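Local atomic coordinates of methyltransferase domain-containing protein (Pyrococcus horikoshii, PDB entry 1VE3), a protein that binds S-adenosylmethionine and is probably a methyltransferase, though the substrate it would methylate is not known. Residues Gln171-Val176 / Arg188-Val193; Gln123-Val128 / Lys204-Lys209; Met140-Leu145 / Tyr220-Asn225. One frame throughout, in Å; residues are numbered along the deposited sequence.

Contacts 2 and 3 belong to the Rossmann-like methyltransferase core, whereas contact 1 sits in a small antiparallel sheet inserted between strand 136-143 and the last two strands. Contact 3 pairs strand 136-143 with strand 219-226; contact 2 lays helix 118-131 against the start of strand 207-215, the next strand of that sheet. Their centres are 13 Å apart and they meet directly, Thr208 O lying 2.9 Å from Asn225 N. Contact 1, 19 Å from contact 3 by centres, touches it through Val193 CG1 and Leu145 C (3.8 Å). The side chains of Tyr141, Phe191 and Val128 each lie near a bound S-adenosylmethionine, at about 7, 8 and 10 Å, not necessarily the same molecule.

Contact 1: residues Gln171-Val176 / Arg188-Val193; sequences QEERTV and RVRFNV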
loop_
_atom_site.group_PDB
_atom_site.type_symbol
_atom_site.label_atom_id
_atom_site.label_comp_id
_atom_site.label_asym_id
_atom_site.label_seq_id
_atom_site.Cartn_x
_atom_site.Cartn_y
_atom_site.Cartn_z
ATOM N N GLN A 171 13.511 26.598 12.535
ATOM C CA GLN A 171 12.483 27.437 11.996
ATOM C C GLN A 171 12.973 28.800 11.601
ATOM O O GLN A 171 12.248 29.556 10.980
ATOM C CB GLN A 171 11.343 27.553 12.989
ATOM C CG GLN A 171 10.051 26.959 12.494
ATOM C CD GLN A 171 10.271 25.707 11.668
ATOM O OE1 GLN A 171 10.628 25.779 10.491
ATOM N NE2 GLN A 171 10.040 24.546 12.276
ATOM N N GLU A 172 14.207 29.126 11.958
ATOM C CA GLU A 172 14.823 30.395 11.634
ATOM C C GLU A 172 15.266 30.240 10.181
ATOM O O GLU A 172 15.963 31.089 9.624
ATOM C CB GLU A 172 16.057 30.633 12.522
ATOM C CG GLU A 172 15.794 30.391 14.019
ATOM C CD GLU A 172 15.525 28.930 14.368
ATOM O OE1 GLU A 172 16.443 28.096 14.208
ATOM O OE2 GLU A 172 14.395 28.618 14.807
ATOM N N GLU A 173 14.833 29.134 9.578
ATOM C CA GLU A 173 15.170 28.788 8.202
ATOM C C GLU A 173 14.029 27.997 7.561
ATOM O O GLU A 173 13.975 27.842 6.337
ATOM C CB GLU A 173 16.450 27.943 8.199
ATOM C CG GLU A 173 17.136 27.806 6.853
ATOM C CD GLU A 173 18.491 27.123 6.962
ATOM O OE1 GLU A 173 18.534 25.899 7.222
ATOM O OE2 GLU A 173 19.516 27.819 6.798
ATOM N N ARG A 174 13.122 27.494 8.396
ATOM C CA ARG A 174 11.986 26.718 7.919
ATOM C C ARG A 174 12.441 25.379 7.328
ATOM O O ARG A 174 11.939 24.943 6.292
ATOM C CB ARG A 174 11.222 27.512 6.856
ATOM C CG ARG A 174 10.794 28.902 7.292
ATOM C CD ARG A 174 10.159 29.643 6.127
ATOM N NE ARG A 174 8.969 28.953 5.639
ATOM C CZ ARG A 174 7.741 29.140 6.114
ATOM N NH1 ARG A 174 7.522 30.010 7.093
ATOM N NH2 ARG A 174 6.728 28.446 5.614
ATOM N N THR A 175 13.403 24.736 7.980
ATOM C CA THR A 175 13.905 23.445 7.517
ATOM C C THR A 175 14.135 22.540 8.712
ATOM O O THR A 175 14.106 22.990 9.857
ATOM C CB THR A 175 15.251 23.569 6.764
ATOM O OG1 THR A 175 16.274 23.972 7.683
ATOM C CG2 THR A 175 15.154 24.590 5.628
ATOM N N VAL A 176 14.374 21.263 8.444
ATOM C CA VAL A 176 14.610 20.309 9.517
ATOM C C VAL A 176 15.441 19.133 9.023
ATOM O O VAL A 176 15.296 18.685 7.881
ATOM C CB VAL A 176 13.276 19.769 10.093
ATOM C CG1 VAL A 176 12.545 18.963 9.040
ATOM C CG2 VAL A 176 13.544 18.916 11.319
ATOM N N ARG A 188 21.294 11.283 6.874
ATOM C CA ARG A 188 20.475 12.436 7.227
ATOM C C ARG A 188 19.829 13.080 6.010
ATOM O O ARG A 188 20.374 13.047 4.909
ATOM C CB ARG A 188 21.325 13.484 7.952
ATOM C CG ARG A 188 21.839 13.037 9.303
ATOM C CD ARG A 188 22.822 14.037 9.900
ATOM N NE ARG A 188 23.989 14.249 9.044
ATOM C CZ ARG A 188 24.071 15.171 8.085
ATOM N NH1 ARG A 188 23.055 15.992 7.850
ATOM N NH2 ARG A 188 25.172 15.265 7.350
ATOM N N VAL A 189 18.660 13.671 6.224
ATOM C CA VAL A 189 17.937 14.345 5.158
ATOM C C VAL A 189 17.407 15.669 5.692
ATOM O O VAL A 189 16.936 15.736 6.827
ATOM C CB VAL A 189 16.727 13.512 4.667
ATOM C CG1 VAL A 189 16.110 14.164 3.438
ATOM C CG2 VAL A 189 17.160 12.088 4.358
ATOM N N ARG A 190 17.506 16.720 4.886
ATOM C CA ARG A 190 16.986 18.025 5.276
ATOM C C ARG A 190 15.729 18.292 4.448
ATOM O O ARG A 190 15.753 18.214 3.225
ATOM C CB ARG A 190 18.026 19.130 5.039
ATOM C CG ARG A 190 17.460 20.537 5.215
ATOM C CD ARG A 190 18.535 21.620 5.236
ATOM N NE ARG A 190 19.203 21.694 6.530
ATOM C CZ ARG A 190 20.390 21.166 6.800
ATOM N NH1 ARG A 190 20.899 21.291 8.020
ATOM N NH2 ARG A 190 21.076 20.531 5.851
ATOM N N PHE A 191 14.626 18.585 5.127
ATOM C CA PHE A 191 13.354 18.855 4.462
ATOM C C PHE A 191 12.952 20.307 4.657
ATOM O O PHE A 191 13.241 20.888 5.701
ATOM C CB PHE A 191 12.226 18.015 5.078
ATOM C CG PHE A 191 12.385 16.534 4.917
ATOM C CD1 PHE A 191 12.129 15.921 3.698
ATOM C CD2 PHE A 191 12.753 15.746 6.002
ATOM C CE1 PHE A 191 12.236 14.534 3.562
ATOM C CE2 PHE A 191 12.865 14.360 5.877
ATOM C CZ PHE A 191 12.605 13.753 4.656
ATOM N N ASN A 192 12.281 20.887 3.663
ATOM C CA ASN A 192 11.767 22.248 3.806
ATOM C C ASN A 192 10.508 22.014 4.633
ATOM O O ASN A 192 9.719 21.123 4.311
ATOM C CB ASN A 192 11.387 22.852 2.452
ATOM C CG ASN A 192 12.579 23.400 1.704
ATOM O OD1 ASN A 192 13.178 24.389 2.119
ATOM N ND2 ASN A 192 12.928 22.767 0.590
ATOM N N VAL A 193 10.320 22.789 5.696
ATOM C CA VAL A 193 9.151 22.609 6.549
ATOM C C VAL A 193 8.021 23.575 6.199
ATOM O O VAL A 193 8.209 24.792 6.197
ATOM C CB VAL A 193 9.507 22.806 8.040
ATOM C CG1 VAL A 193 8.336 22.364 8.911
ATOM C CG2 VAL A 193 10.775 22.028 8.391
HETATM O O HOH W 1 12.221 26.165 3.849
HETATM O O HOH W 2 9.620 26.418 3.960
HETATM O O HOH W 3 18.481 22.360 8.821
#
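Val176 and Phe191 form a hydrogen-bonded pair of an antiparallel beta hairpin, strands 175-179 and 188-192 of a small three-stranded sheet. Both bonds of the pair lie in the plane of the accepting carbonyl, with Phe191 N 2.8 Å from Val176 O. Beyond the neighbouring Thr175-Asn192 pair the register ends in a bond from Val193 N to Arg174 O, which is nearly straight at hydrogen (171°) although the donor stands above the carbonyl plane. The tight part is apolar. Val193 directs CG2 at the backbone of Thr175, 3.4 Å from its C atom, and the same methyl meets Val176 CG1 at 3.6 Å, the two valines crossing at about a right angle. With CG1 set between its backbone N and carbonyl carbon (chi1 65°), Val176 also reaches Phe191 CB. The Phe191 ring meets Tyr6 edge-to-face. The looser side, with the exposed side chains of Glu173 and Arg190, faces solvent and is bridged mostly by water. One molecule lies 2.7 Å from both Arg174 O and Asn192 OD1 and bridges them, while Asn192 ND2 bonds to Val114 O; a second accepts from Arg174 NE and donates to Val193 O. The Glu173 carboxylate lies well out of the Arg190 guanidinium plane, so only charge relates them. Thr175 OG1 instead lies at the edge of that guanidinium, 3.9 Å from Arg190 NE, and bonds to a third water at 3.0 Å.

Contact 2: residues Gln123-Val128 / Lys204-Lys209; sequences QVFKEV and KLYFTK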
loop_
_atom_site.group_PDB
_atom_site.type_symbol
_atom_site.label_atom_id
_atom_site.label_comp_id
_atom_site.label_asym_id
_atom_site.label_seq_id
_atom_site.Cartn_x
_atom_site.Cartn_y
_atom_site.Cartn_z
ATOM N N GLN A 123 7.438 29.971 -7.369
ATOM C CA GLN A 123 7.629 29.816 -8.812
ATOM C C GLN A 123 6.764 28.681 -9.357
ATOM O O GLN A 123 6.196 28.791 -10.438
ATOM C CB GLN A 123 9.103 29.532 -9.133
ATOM C CG GLN A 123 10.081 30.476 -8.444
ATOM C CD GLN A 123 11.525 29.981 -8.484
ATOM O OE1 GLN A 123 11.803 28.811 -8.213
ATOM N NE2 GLN A 123 12.449 30.880 -8.808
ATOM N N VAL A 124 6.673 27.583 -8.611
ATOM C CA VAL A 124 5.861 26.453 -9.044
ATOM C C VAL A 124 4.389 26.851 -9.164
ATOM O O VAL A 124 3.750 26.577 -10.181
ATOM C CB VAL A 124 5.974 25.275 -8.063
ATOM C CG1 VAL A 124 4.989 24.179 -8.442
ATOM C CG2 VAL A 124 7.394 24.728 -8.071
ATOM N N PHE A 125 3.854 27.497 -8.128
ATOM C CA PHE A 125 2.458 27.922 -8.157
ATOM C C PHE A 125 2.200 28.848 -9.338
ATOM O O PHE A 125 1.163 28.748 -9.997
ATOM C CB PHE A 125 2.067 28.642 -6.863
ATOM C CG PHE A 125 1.840 27.726 -5.684
ATOM C CD1 PHE A 125 1.861 26.343 -5.830
ATOM C CD2 PHE A 125 1.598 28.260 -4.423
ATOM C CE1 PHE A 125 1.648 25.503 -4.731
ATOM C CE2 PHE A 125 1.383 27.437 -3.319
ATOM C CZ PHE A 125 1.409 26.051 -3.474
ATOM N N LYS A 126 3.146 29.748 -9.605
ATOM C CA LYS A 126 3.010 30.680 -10.713
ATOM C C LYS A 126 2.940 29.900 -12.024
ATOM O O LYS A 126 2.073 30.157 -12.863
ATOM C CB LYS A 126 4.188 31.657 -10.738
ATOM C CG LYS A 126 3.952 32.883 -11.602
ATOM C CD LYS A 126 5.081 33.891 -11.454
ATOM C CE LYS A 126 5.228 34.346 -10.016
ATOM N NZ LYS A 126 6.351 35.312 -9.852
ATOM N N GLU A 127 3.845 28.939 -12.188
ATOM C CA GLU A 127 3.872 28.111 -13.391
ATOM C C GLU A 127 2.612 27.259 -13.537
ATOM O O GLU A 127 2.105 27.077 -14.647
ATOM C CB GLU A 127 5.105 27.200 -13.386
ATOM C CG GLU A 127 6.342 27.863 -13.940
ATOM C CD GLU A 127 6.175 28.218 -15.403
ATOM O OE1 GLU A 127 6.365 27.327 -16.254
ATOM O OE2 GLU A 127 5.838 29.383 -15.699
ATOM N N VAL A 128 2.109 26.740 -12.416
ATOM C CA VAL A 128 0.910 25.913 -12.437
ATOM C C VAL A 128 -0.272 26.729 -12.946
ATOM O O VAL A 128 -1.030 26.279 -13.805
ATOM C CB VAL A 128 0.565 25.381 -11.030
ATOM C CG1 VAL A 128 -0.787 24.684 -11.057
ATOM C CG2 VAL A 128 1.664 24.419 -10.550
ATOM N N LYS A 204 -2.851 31.785 -2.208
ATOM C CA LYS A 204 -3.768 32.922 -2.360
ATOM C C LYS A 204 -3.319 33.962 -3.387
ATOM O O LYS A 204 -4.117 34.809 -3.803
ATOM C CB LYS A 204 -3.988 33.618 -1.013
ATOM C CG LYS A 204 -4.773 32.806 0.006
ATOM C CD LYS A 204 -4.960 33.593 1.290
ATOM C CE LYS A 204 -5.757 32.807 2.335
ATOM N NZ LYS A 204 -7.160 32.520 1.913
ATOM N N LEU A 205 -2.051 33.912 -3.792
ATOM C CA LEU A 205 -1.549 34.865 -4.778
ATOM C C LEU A 205 -1.937 34.444 -6.192
ATOM O O LEU A 205 -1.986 35.274 -7.103
ATOM C CB LEU A 205 -0.019 34.981 -4.714
ATOM C CG LEU A 205 0.678 35.260 -3.380
ATOM C CD1 LEU A 205 2.158 35.559 -3.638
ATOM C CD2 LEU A 205 0.016 36.433 -2.668
ATOM N N TYR A 206 -2.227 33.159 -6.369
ATOM C CA TYR A 206 -2.552 32.638 -7.692
ATOM C C TYR A 206 -3.873 31.898 -7.823
ATOM O O TYR A 206 -4.387 31.753 -8.929
ATOM C CB TYR A 206 -1.423 31.709 -8.155
ATOM C CG TYR A 206 -0.048 32.322 -8.008
ATOM C CD1 TYR A 206 0.357 33.369 -8.831
ATOM C CD2 TYR A 206 0.822 31.901 -6.998
ATOM C CE1 TYR A 206 1.589 33.989 -8.656
ATOM C CE2 TYR A 206 2.056 32.512 -6.807
ATOM C CZ TYR A 206 2.434 33.558 -7.640
ATOM O OH TYR A 206 3.640 34.187 -7.450
ATOM N N PHE A 207 -4.426 31.413 -6.717
ATOM C CA PHE A 207 -5.670 30.653 -6.808
ATOM C C PHE A 207 -6.715 30.982 -5.757
ATOM O O PHE A 207 -6.422 31.623 -4.748
ATOM C CB PHE A 207 -5.411 29.148 -6.676
ATOM C CG PHE A 207 -4.196 28.648 -7.398
ATOM C CD1 PHE A 207 -2.959 28.619 -6.762
ATOM C CD2 PHE A 207 -4.298 28.146 -8.692
ATOM C CE1 PHE A 207 -1.839 28.087 -7.404
ATOM C CE2 PHE A 207 -3.194 27.618 -9.340
ATOM C CZ PHE A 207 -1.962 27.588 -8.703
ATOM N N THR A 208 -7.938 30.529 -6.010
ATOM C CA THR A 208 -9.038 30.657 -5.074
ATOM C C THR A 208 -9.317 29.185 -4.765
ATOM O O THR A 208 -9.201 28.334 -5.650
ATOM C CB THR A 208 -10.272 31.300 -5.732
ATOM O OG1 THR A 208 -10.692 30.529 -6.876
ATOM C CG2 THR A 208 -9.930 32.700 -6.199
ATOM N N LYS A 209 -9.643 28.853 -3.522
ATOM C CA LYS A 209 -9.882 27.443 -3.243
ATOM C C LYS A 209 -11.309 26.973 -3.464
ATOM O O LYS A 209 -12.280 27.583 -2.998
ATOM C CB LYS A 209 -9.422 27.068 -1.827
ATOM C CG LYS A 209 -10.183 27.693 -0.703
ATOM C CD LYS A 209 -9.971 26.900 0.585
ATOM C CE LYS A 209 -8.496 26.779 0.951
ATOM N NZ LYS A 209 -8.303 26.147 2.289
#
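Lys126 and Tyr206 mark the closest backbone approach, 6.6 Å between their CA atoms, where a turn of helix 118-131 faces the residues leading into strand 207-215. No hydrogen bond crosses; the helix keeps its own, such as Val128 N to Val124 O, and side chains fill the gap. Tyr206 lays one ring face against the helix backbone, with Lys126 CA over the ring centre, while Leu205 CB lies on the opposite face toward the rim. Phe125 CB comes within 3.5 Å of Tyr206 CD2. The aliphatic chain of Lys126 starts over the helix-facing side of the ring and crosses it obliquely, extended except for a bend at chi3 (-59°) that brings CE to the phenol end. The Tyr206 hydroxyl is held by a hydrogen bond with Asn122, one helical turn before Lys126. Phe207 goes deeper, its ring edge directed at the face of the Phe125 ring in a T-shaped pair with centroids 6.0 Å apart and planes at 82°. Its CZ atom also meets Phe125 O at 3.6 Å and Val128 CG1 at 3.9 Å. Phe125 itself reaches on to Leu202 and Ala203 of helix 196-203, and Phe207 stacks on Phe138 of strand 136-143. A helix thus closes over one face of the central sheet through an aromatic cluster, the layered alpha/beta arrangement of Rossmann-like S-adenosylmethionine-dependent methyltransferases.

Contact 3: residues Met140-Leu145 / Tyr220-Asn225; sequences MYFTDL and YLTVYN
Phe142 and Tyr220 share a hydrogen-bonded antiparallel pair, and their side chains lie on the same sheet face as those of Met140 (selenomethionine here) and Thr222. Their strands, 136-143 and 219-226, are antiparallel neighbours in the mixed seven-stranded sheet of the Rossmann-like methyltransferase fold. Phe142 places its ring between its own backbone N and carbonyl carbon (chi1 66°), which leans it over the neighbouring strand: CE1 comes 4.0 Å from Tyr220 CB, and Thr222 OG1 sits near the ring plane at its edge. The two aromatic rings are tilted by 36°, neither stacked nor edge-to-face. The Tyr220 ring extends toward Asp144, whose CB lies at the ring edge. On the other sheet face Tyr141 has CG opposite its backbone N (chi1 170°); CD1 reaches Tyr220 O at 3.3 Å, and its CB packs against Leu221 CD1 at 4.1 Å. The Tyr141 side chain is about 6 Å from that of Arg24, which binds S-adenosylmethionine. Four backbone bonds fix the register, from Met140 N to Thr222 O (3.1 Å) at one end to Tyr220 N and Phe142 O (3.0 Å) at the other. Thr222 OG1 is bonded to Glu212. Asp144 occupies an N-cap, its OD1 accepting from Glu147 N, while OD2 accepts from Lys196 N and from a water 2.9 Å away that also bonds to Tyr220 OH. These three donors would favour a charged Asp144 carboxylate despite its burial.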
loop_
_atom_site.group_PDB
_atom_site.type_symbol
_atom_site.label_atom_id
_atom_site.label_comp_id
_atom_site.label_asym_id
_atom_site.label_seq_id
_atom_site.Cartn_x
_atom_site.Cartn_y
_atom_site.Cartn_z
HETATM N N MSE A 140 -3.590 19.678 -4.953
HETATM C CA MSE A 140 -2.387 19.253 -4.254
HETATM C C MSE A 140 -2.648 18.622 -2.887
HETATM O O MSE A 140 -3.637 18.910 -2.212
HETATM C CB MSE A 140 -1.364 20.411 -4.148
HETATM C CG MSE A 140 -1.489 21.390 -2.984
HETATM SE SE MSE A 140 0.149 22.513 -2.779
HETATM C CE MSE A 140 1.033 21.489 -1.421
ATOM N N TYR A 141 -1.758 17.715 -2.513
ATOM C CA TYR A 141 -1.848 17.027 -1.240
ATOM C C TYR A 141 -0.519 17.251 -0.555
ATOM O O TYR A 141 0.540 17.029 -1.148
ATOM C CB TYR A 141 -2.077 15.529 -1.448
ATOM C CG TYR A 141 -1.950 14.730 -0.170
ATOM C CD1 TYR A 141 -2.975 14.715 0.779
ATOM C CD2 TYR A 141 -0.794 14.006 0.101
ATOM C CE1 TYR A 141 -2.840 13.993 1.966
ATOM C CE2 TYR A 141 -0.651 13.285 1.279
ATOM C CZ TYR A 141 -1.671 13.281 2.206
ATOM O OH TYR A 141 -1.507 12.574 3.379
ATOM N N PHE A 142 -0.567 17.716 0.684
ATOM C CA PHE A 142 0.661 17.970 1.416
ATOM C C PHE A 142 0.452 17.717 2.889
ATOM O O PHE A 142 -0.681 17.606 3.369
ATOM C CB PHE A 142 1.144 19.417 1.208
ATOM C CG PHE A 142 0.231 20.462 1.798
ATOM C CD1 PHE A 142 -0.964 20.805 1.165
ATOM C CD2 PHE A 142 0.551 21.082 3.000
ATOM C CE1 PHE A 142 -1.828 21.751 1.725
ATOM C CE2 PHE A 142 -0.304 22.024 3.566
ATOM C CZ PHE A 142 -1.497 22.360 2.929
ATOM N N THR A 143 1.560 17.635 3.607
ATOM C CA THR A 143 1.513 17.393 5.032
ATOM C C THR A 143 2.026 18.627 5.757
ATOM O O THR A 143 3.047 19.197 5.376
ATOM C CB THR A 143 2.374 16.163 5.396
ATOM O OG1 THR A 143 1.836 15.014 4.734
ATOM C CG2 THR A 143 2.382 15.920 6.902
ATOM N N ASP A 144 1.295 19.049 6.783
ATOM C CA ASP A 144 1.705 20.197 7.569
ATOM C C ASP A 144 2.848 19.682 8.440
ATOM O O ASP A 144 2.641 19.246 9.578
ATOM C CB ASP A 144 0.549 20.688 8.443
ATOM C CG ASP A 144 0.882 21.973 9.188
ATOM O OD1 ASP A 144 2.002 22.074 9.730
ATOM O OD2 ASP A 144 0.018 22.877 9.245
ATOM N N LEU A 145 4.053 19.711 7.883
ATOM C CA LEU A 145 5.071 19.111 8.729
ATOM C C LEU A 145 5.463 20.057 9.860
ATOM O O LEU A 145 5.992 19.652 10.887
ATOM C CB LEU A 145 6.292 18.804 7.861
ATOM C CG LEU A 145 7.319 17.927 8.581
ATOM C CD1 LEU A 145 6.853 17.513 9.979
ATOM C CD2 LEU A 145 7.623 16.631 7.830
ATOM N N TYR A 220 -3.564 17.462 4.083
ATOM C CA TYR A 220 -4.664 18.103 3.365
ATOM C C TYR A 220 -4.671 17.923 1.865
ATOM O O TYR A 220 -3.625 17.960 1.215
ATOM C CB TYR A 220 -4.654 19.605 3.636
ATOM C CG TYR A 220 -4.755 19.950 5.090
ATOM C CD1 TYR A 220 -5.996 20.082 5.713
ATOM C CD2 TYR A 220 -3.608 20.087 5.861
ATOM C CE1 TYR A 220 -6.084 20.339 7.069
ATOM C CE2 TYR A 220 -3.684 20.340 7.211
ATOM C CZ TYR A 220 -4.922 20.464 7.812
ATOM O OH TYR A 220 -4.983 20.702 9.162
ATOM N N LEU A 221 -5.865 17.725 1.317
ATOM C CA LEU A 221 -6.050 17.616 -0.118
ATOM C C LEU A 221 -6.790 18.902 -0.437
ATOM O O LEU A 221 -7.892 19.116 0.063
ATOM C CB LEU A 221 -6.930 16.428 -0.494
ATOM C CG LEU A 221 -7.198 16.380 -1.996
ATOM C CD1 LEU A 221 -5.978 15.833 -2.710
ATOM C CD2 LEU A 221 -8.410 15.522 -2.277
ATOM N N THR A 222 -6.184 19.764 -1.247
ATOM C CA THR A 222 -6.817 21.033 -1.592
ATOM C C THR A 222 -7.101 21.171 -3.081
ATOM O O THR A 222 -6.282 20.792 -3.913
ATOM C CB THR A 222 -5.942 22.224 -1.162
ATOM O OG1 THR A 222 -5.681 22.143 0.245
ATOM C CG2 THR A 222 -6.660 23.532 -1.459
ATOM N N VAL A 223 -8.269 21.715 -3.413
ATOM C CA VAL A 223 -8.649 21.920 -4.804
ATOM C C VAL A 223 -8.651 23.423 -5.096
ATOM O O VAL A 223 -9.382 24.185 -4.471
ATOM C CB VAL A 223 -10.042 21.314 -5.095
ATOM C CG1 VAL A 223 -10.413 21.529 -6.556
ATOM C CG2 VAL A 223 -10.022 19.813 -4.787
ATOM N N TYR A 224 -7.828 23.838 -6.052
ATOM C CA TYR A 224 -7.703 25.250 -6.407
ATOM C C TYR A 224 -8.114 25.574 -7.840
ATOM O O TYR A 224 -7.984 24.748 -8.739
ATOM C CB TYR A 224 -6.249 25.712 -6.209
ATOM C CG TYR A 224 -5.825 25.902 -4.767
ATOM C CD1 TYR A 224 -6.375 26.917 -3.989
ATOM C CD2 TYR A 224 -4.861 25.081 -4.189
ATOM C CE1 TYR A 224 -5.977 27.113 -2.673
ATOM C CE2 TYR A 224 -4.450 25.268 -2.871
ATOM C CZ TYR A 224 -5.013 26.285 -2.121
ATOM O OH TYR A 224 -4.615 26.484 -0.820
ATOM N N ASN A 225 -8.600 26.796 -8.040
ATOM C CA ASN A 225 -8.990 27.271 -9.363
ATOM C C ASN A 225 -8.088 28.471 -9.641
ATOM O O ASN A 225 -7.915 29.333 -8.781
ATOM C CB ASN A 225 -10.455 27.708 -9.367
ATOM C CG ASN A 225 -11.406 26.566 -9.059
ATOM O OD1 ASN A 225 -12.492 26.780 -8.529
ATOM N ND2 ASN A 225 -11.002 25.345 -9.401
HETATM O O HOH W 4 -2.585 21.939 10.189
#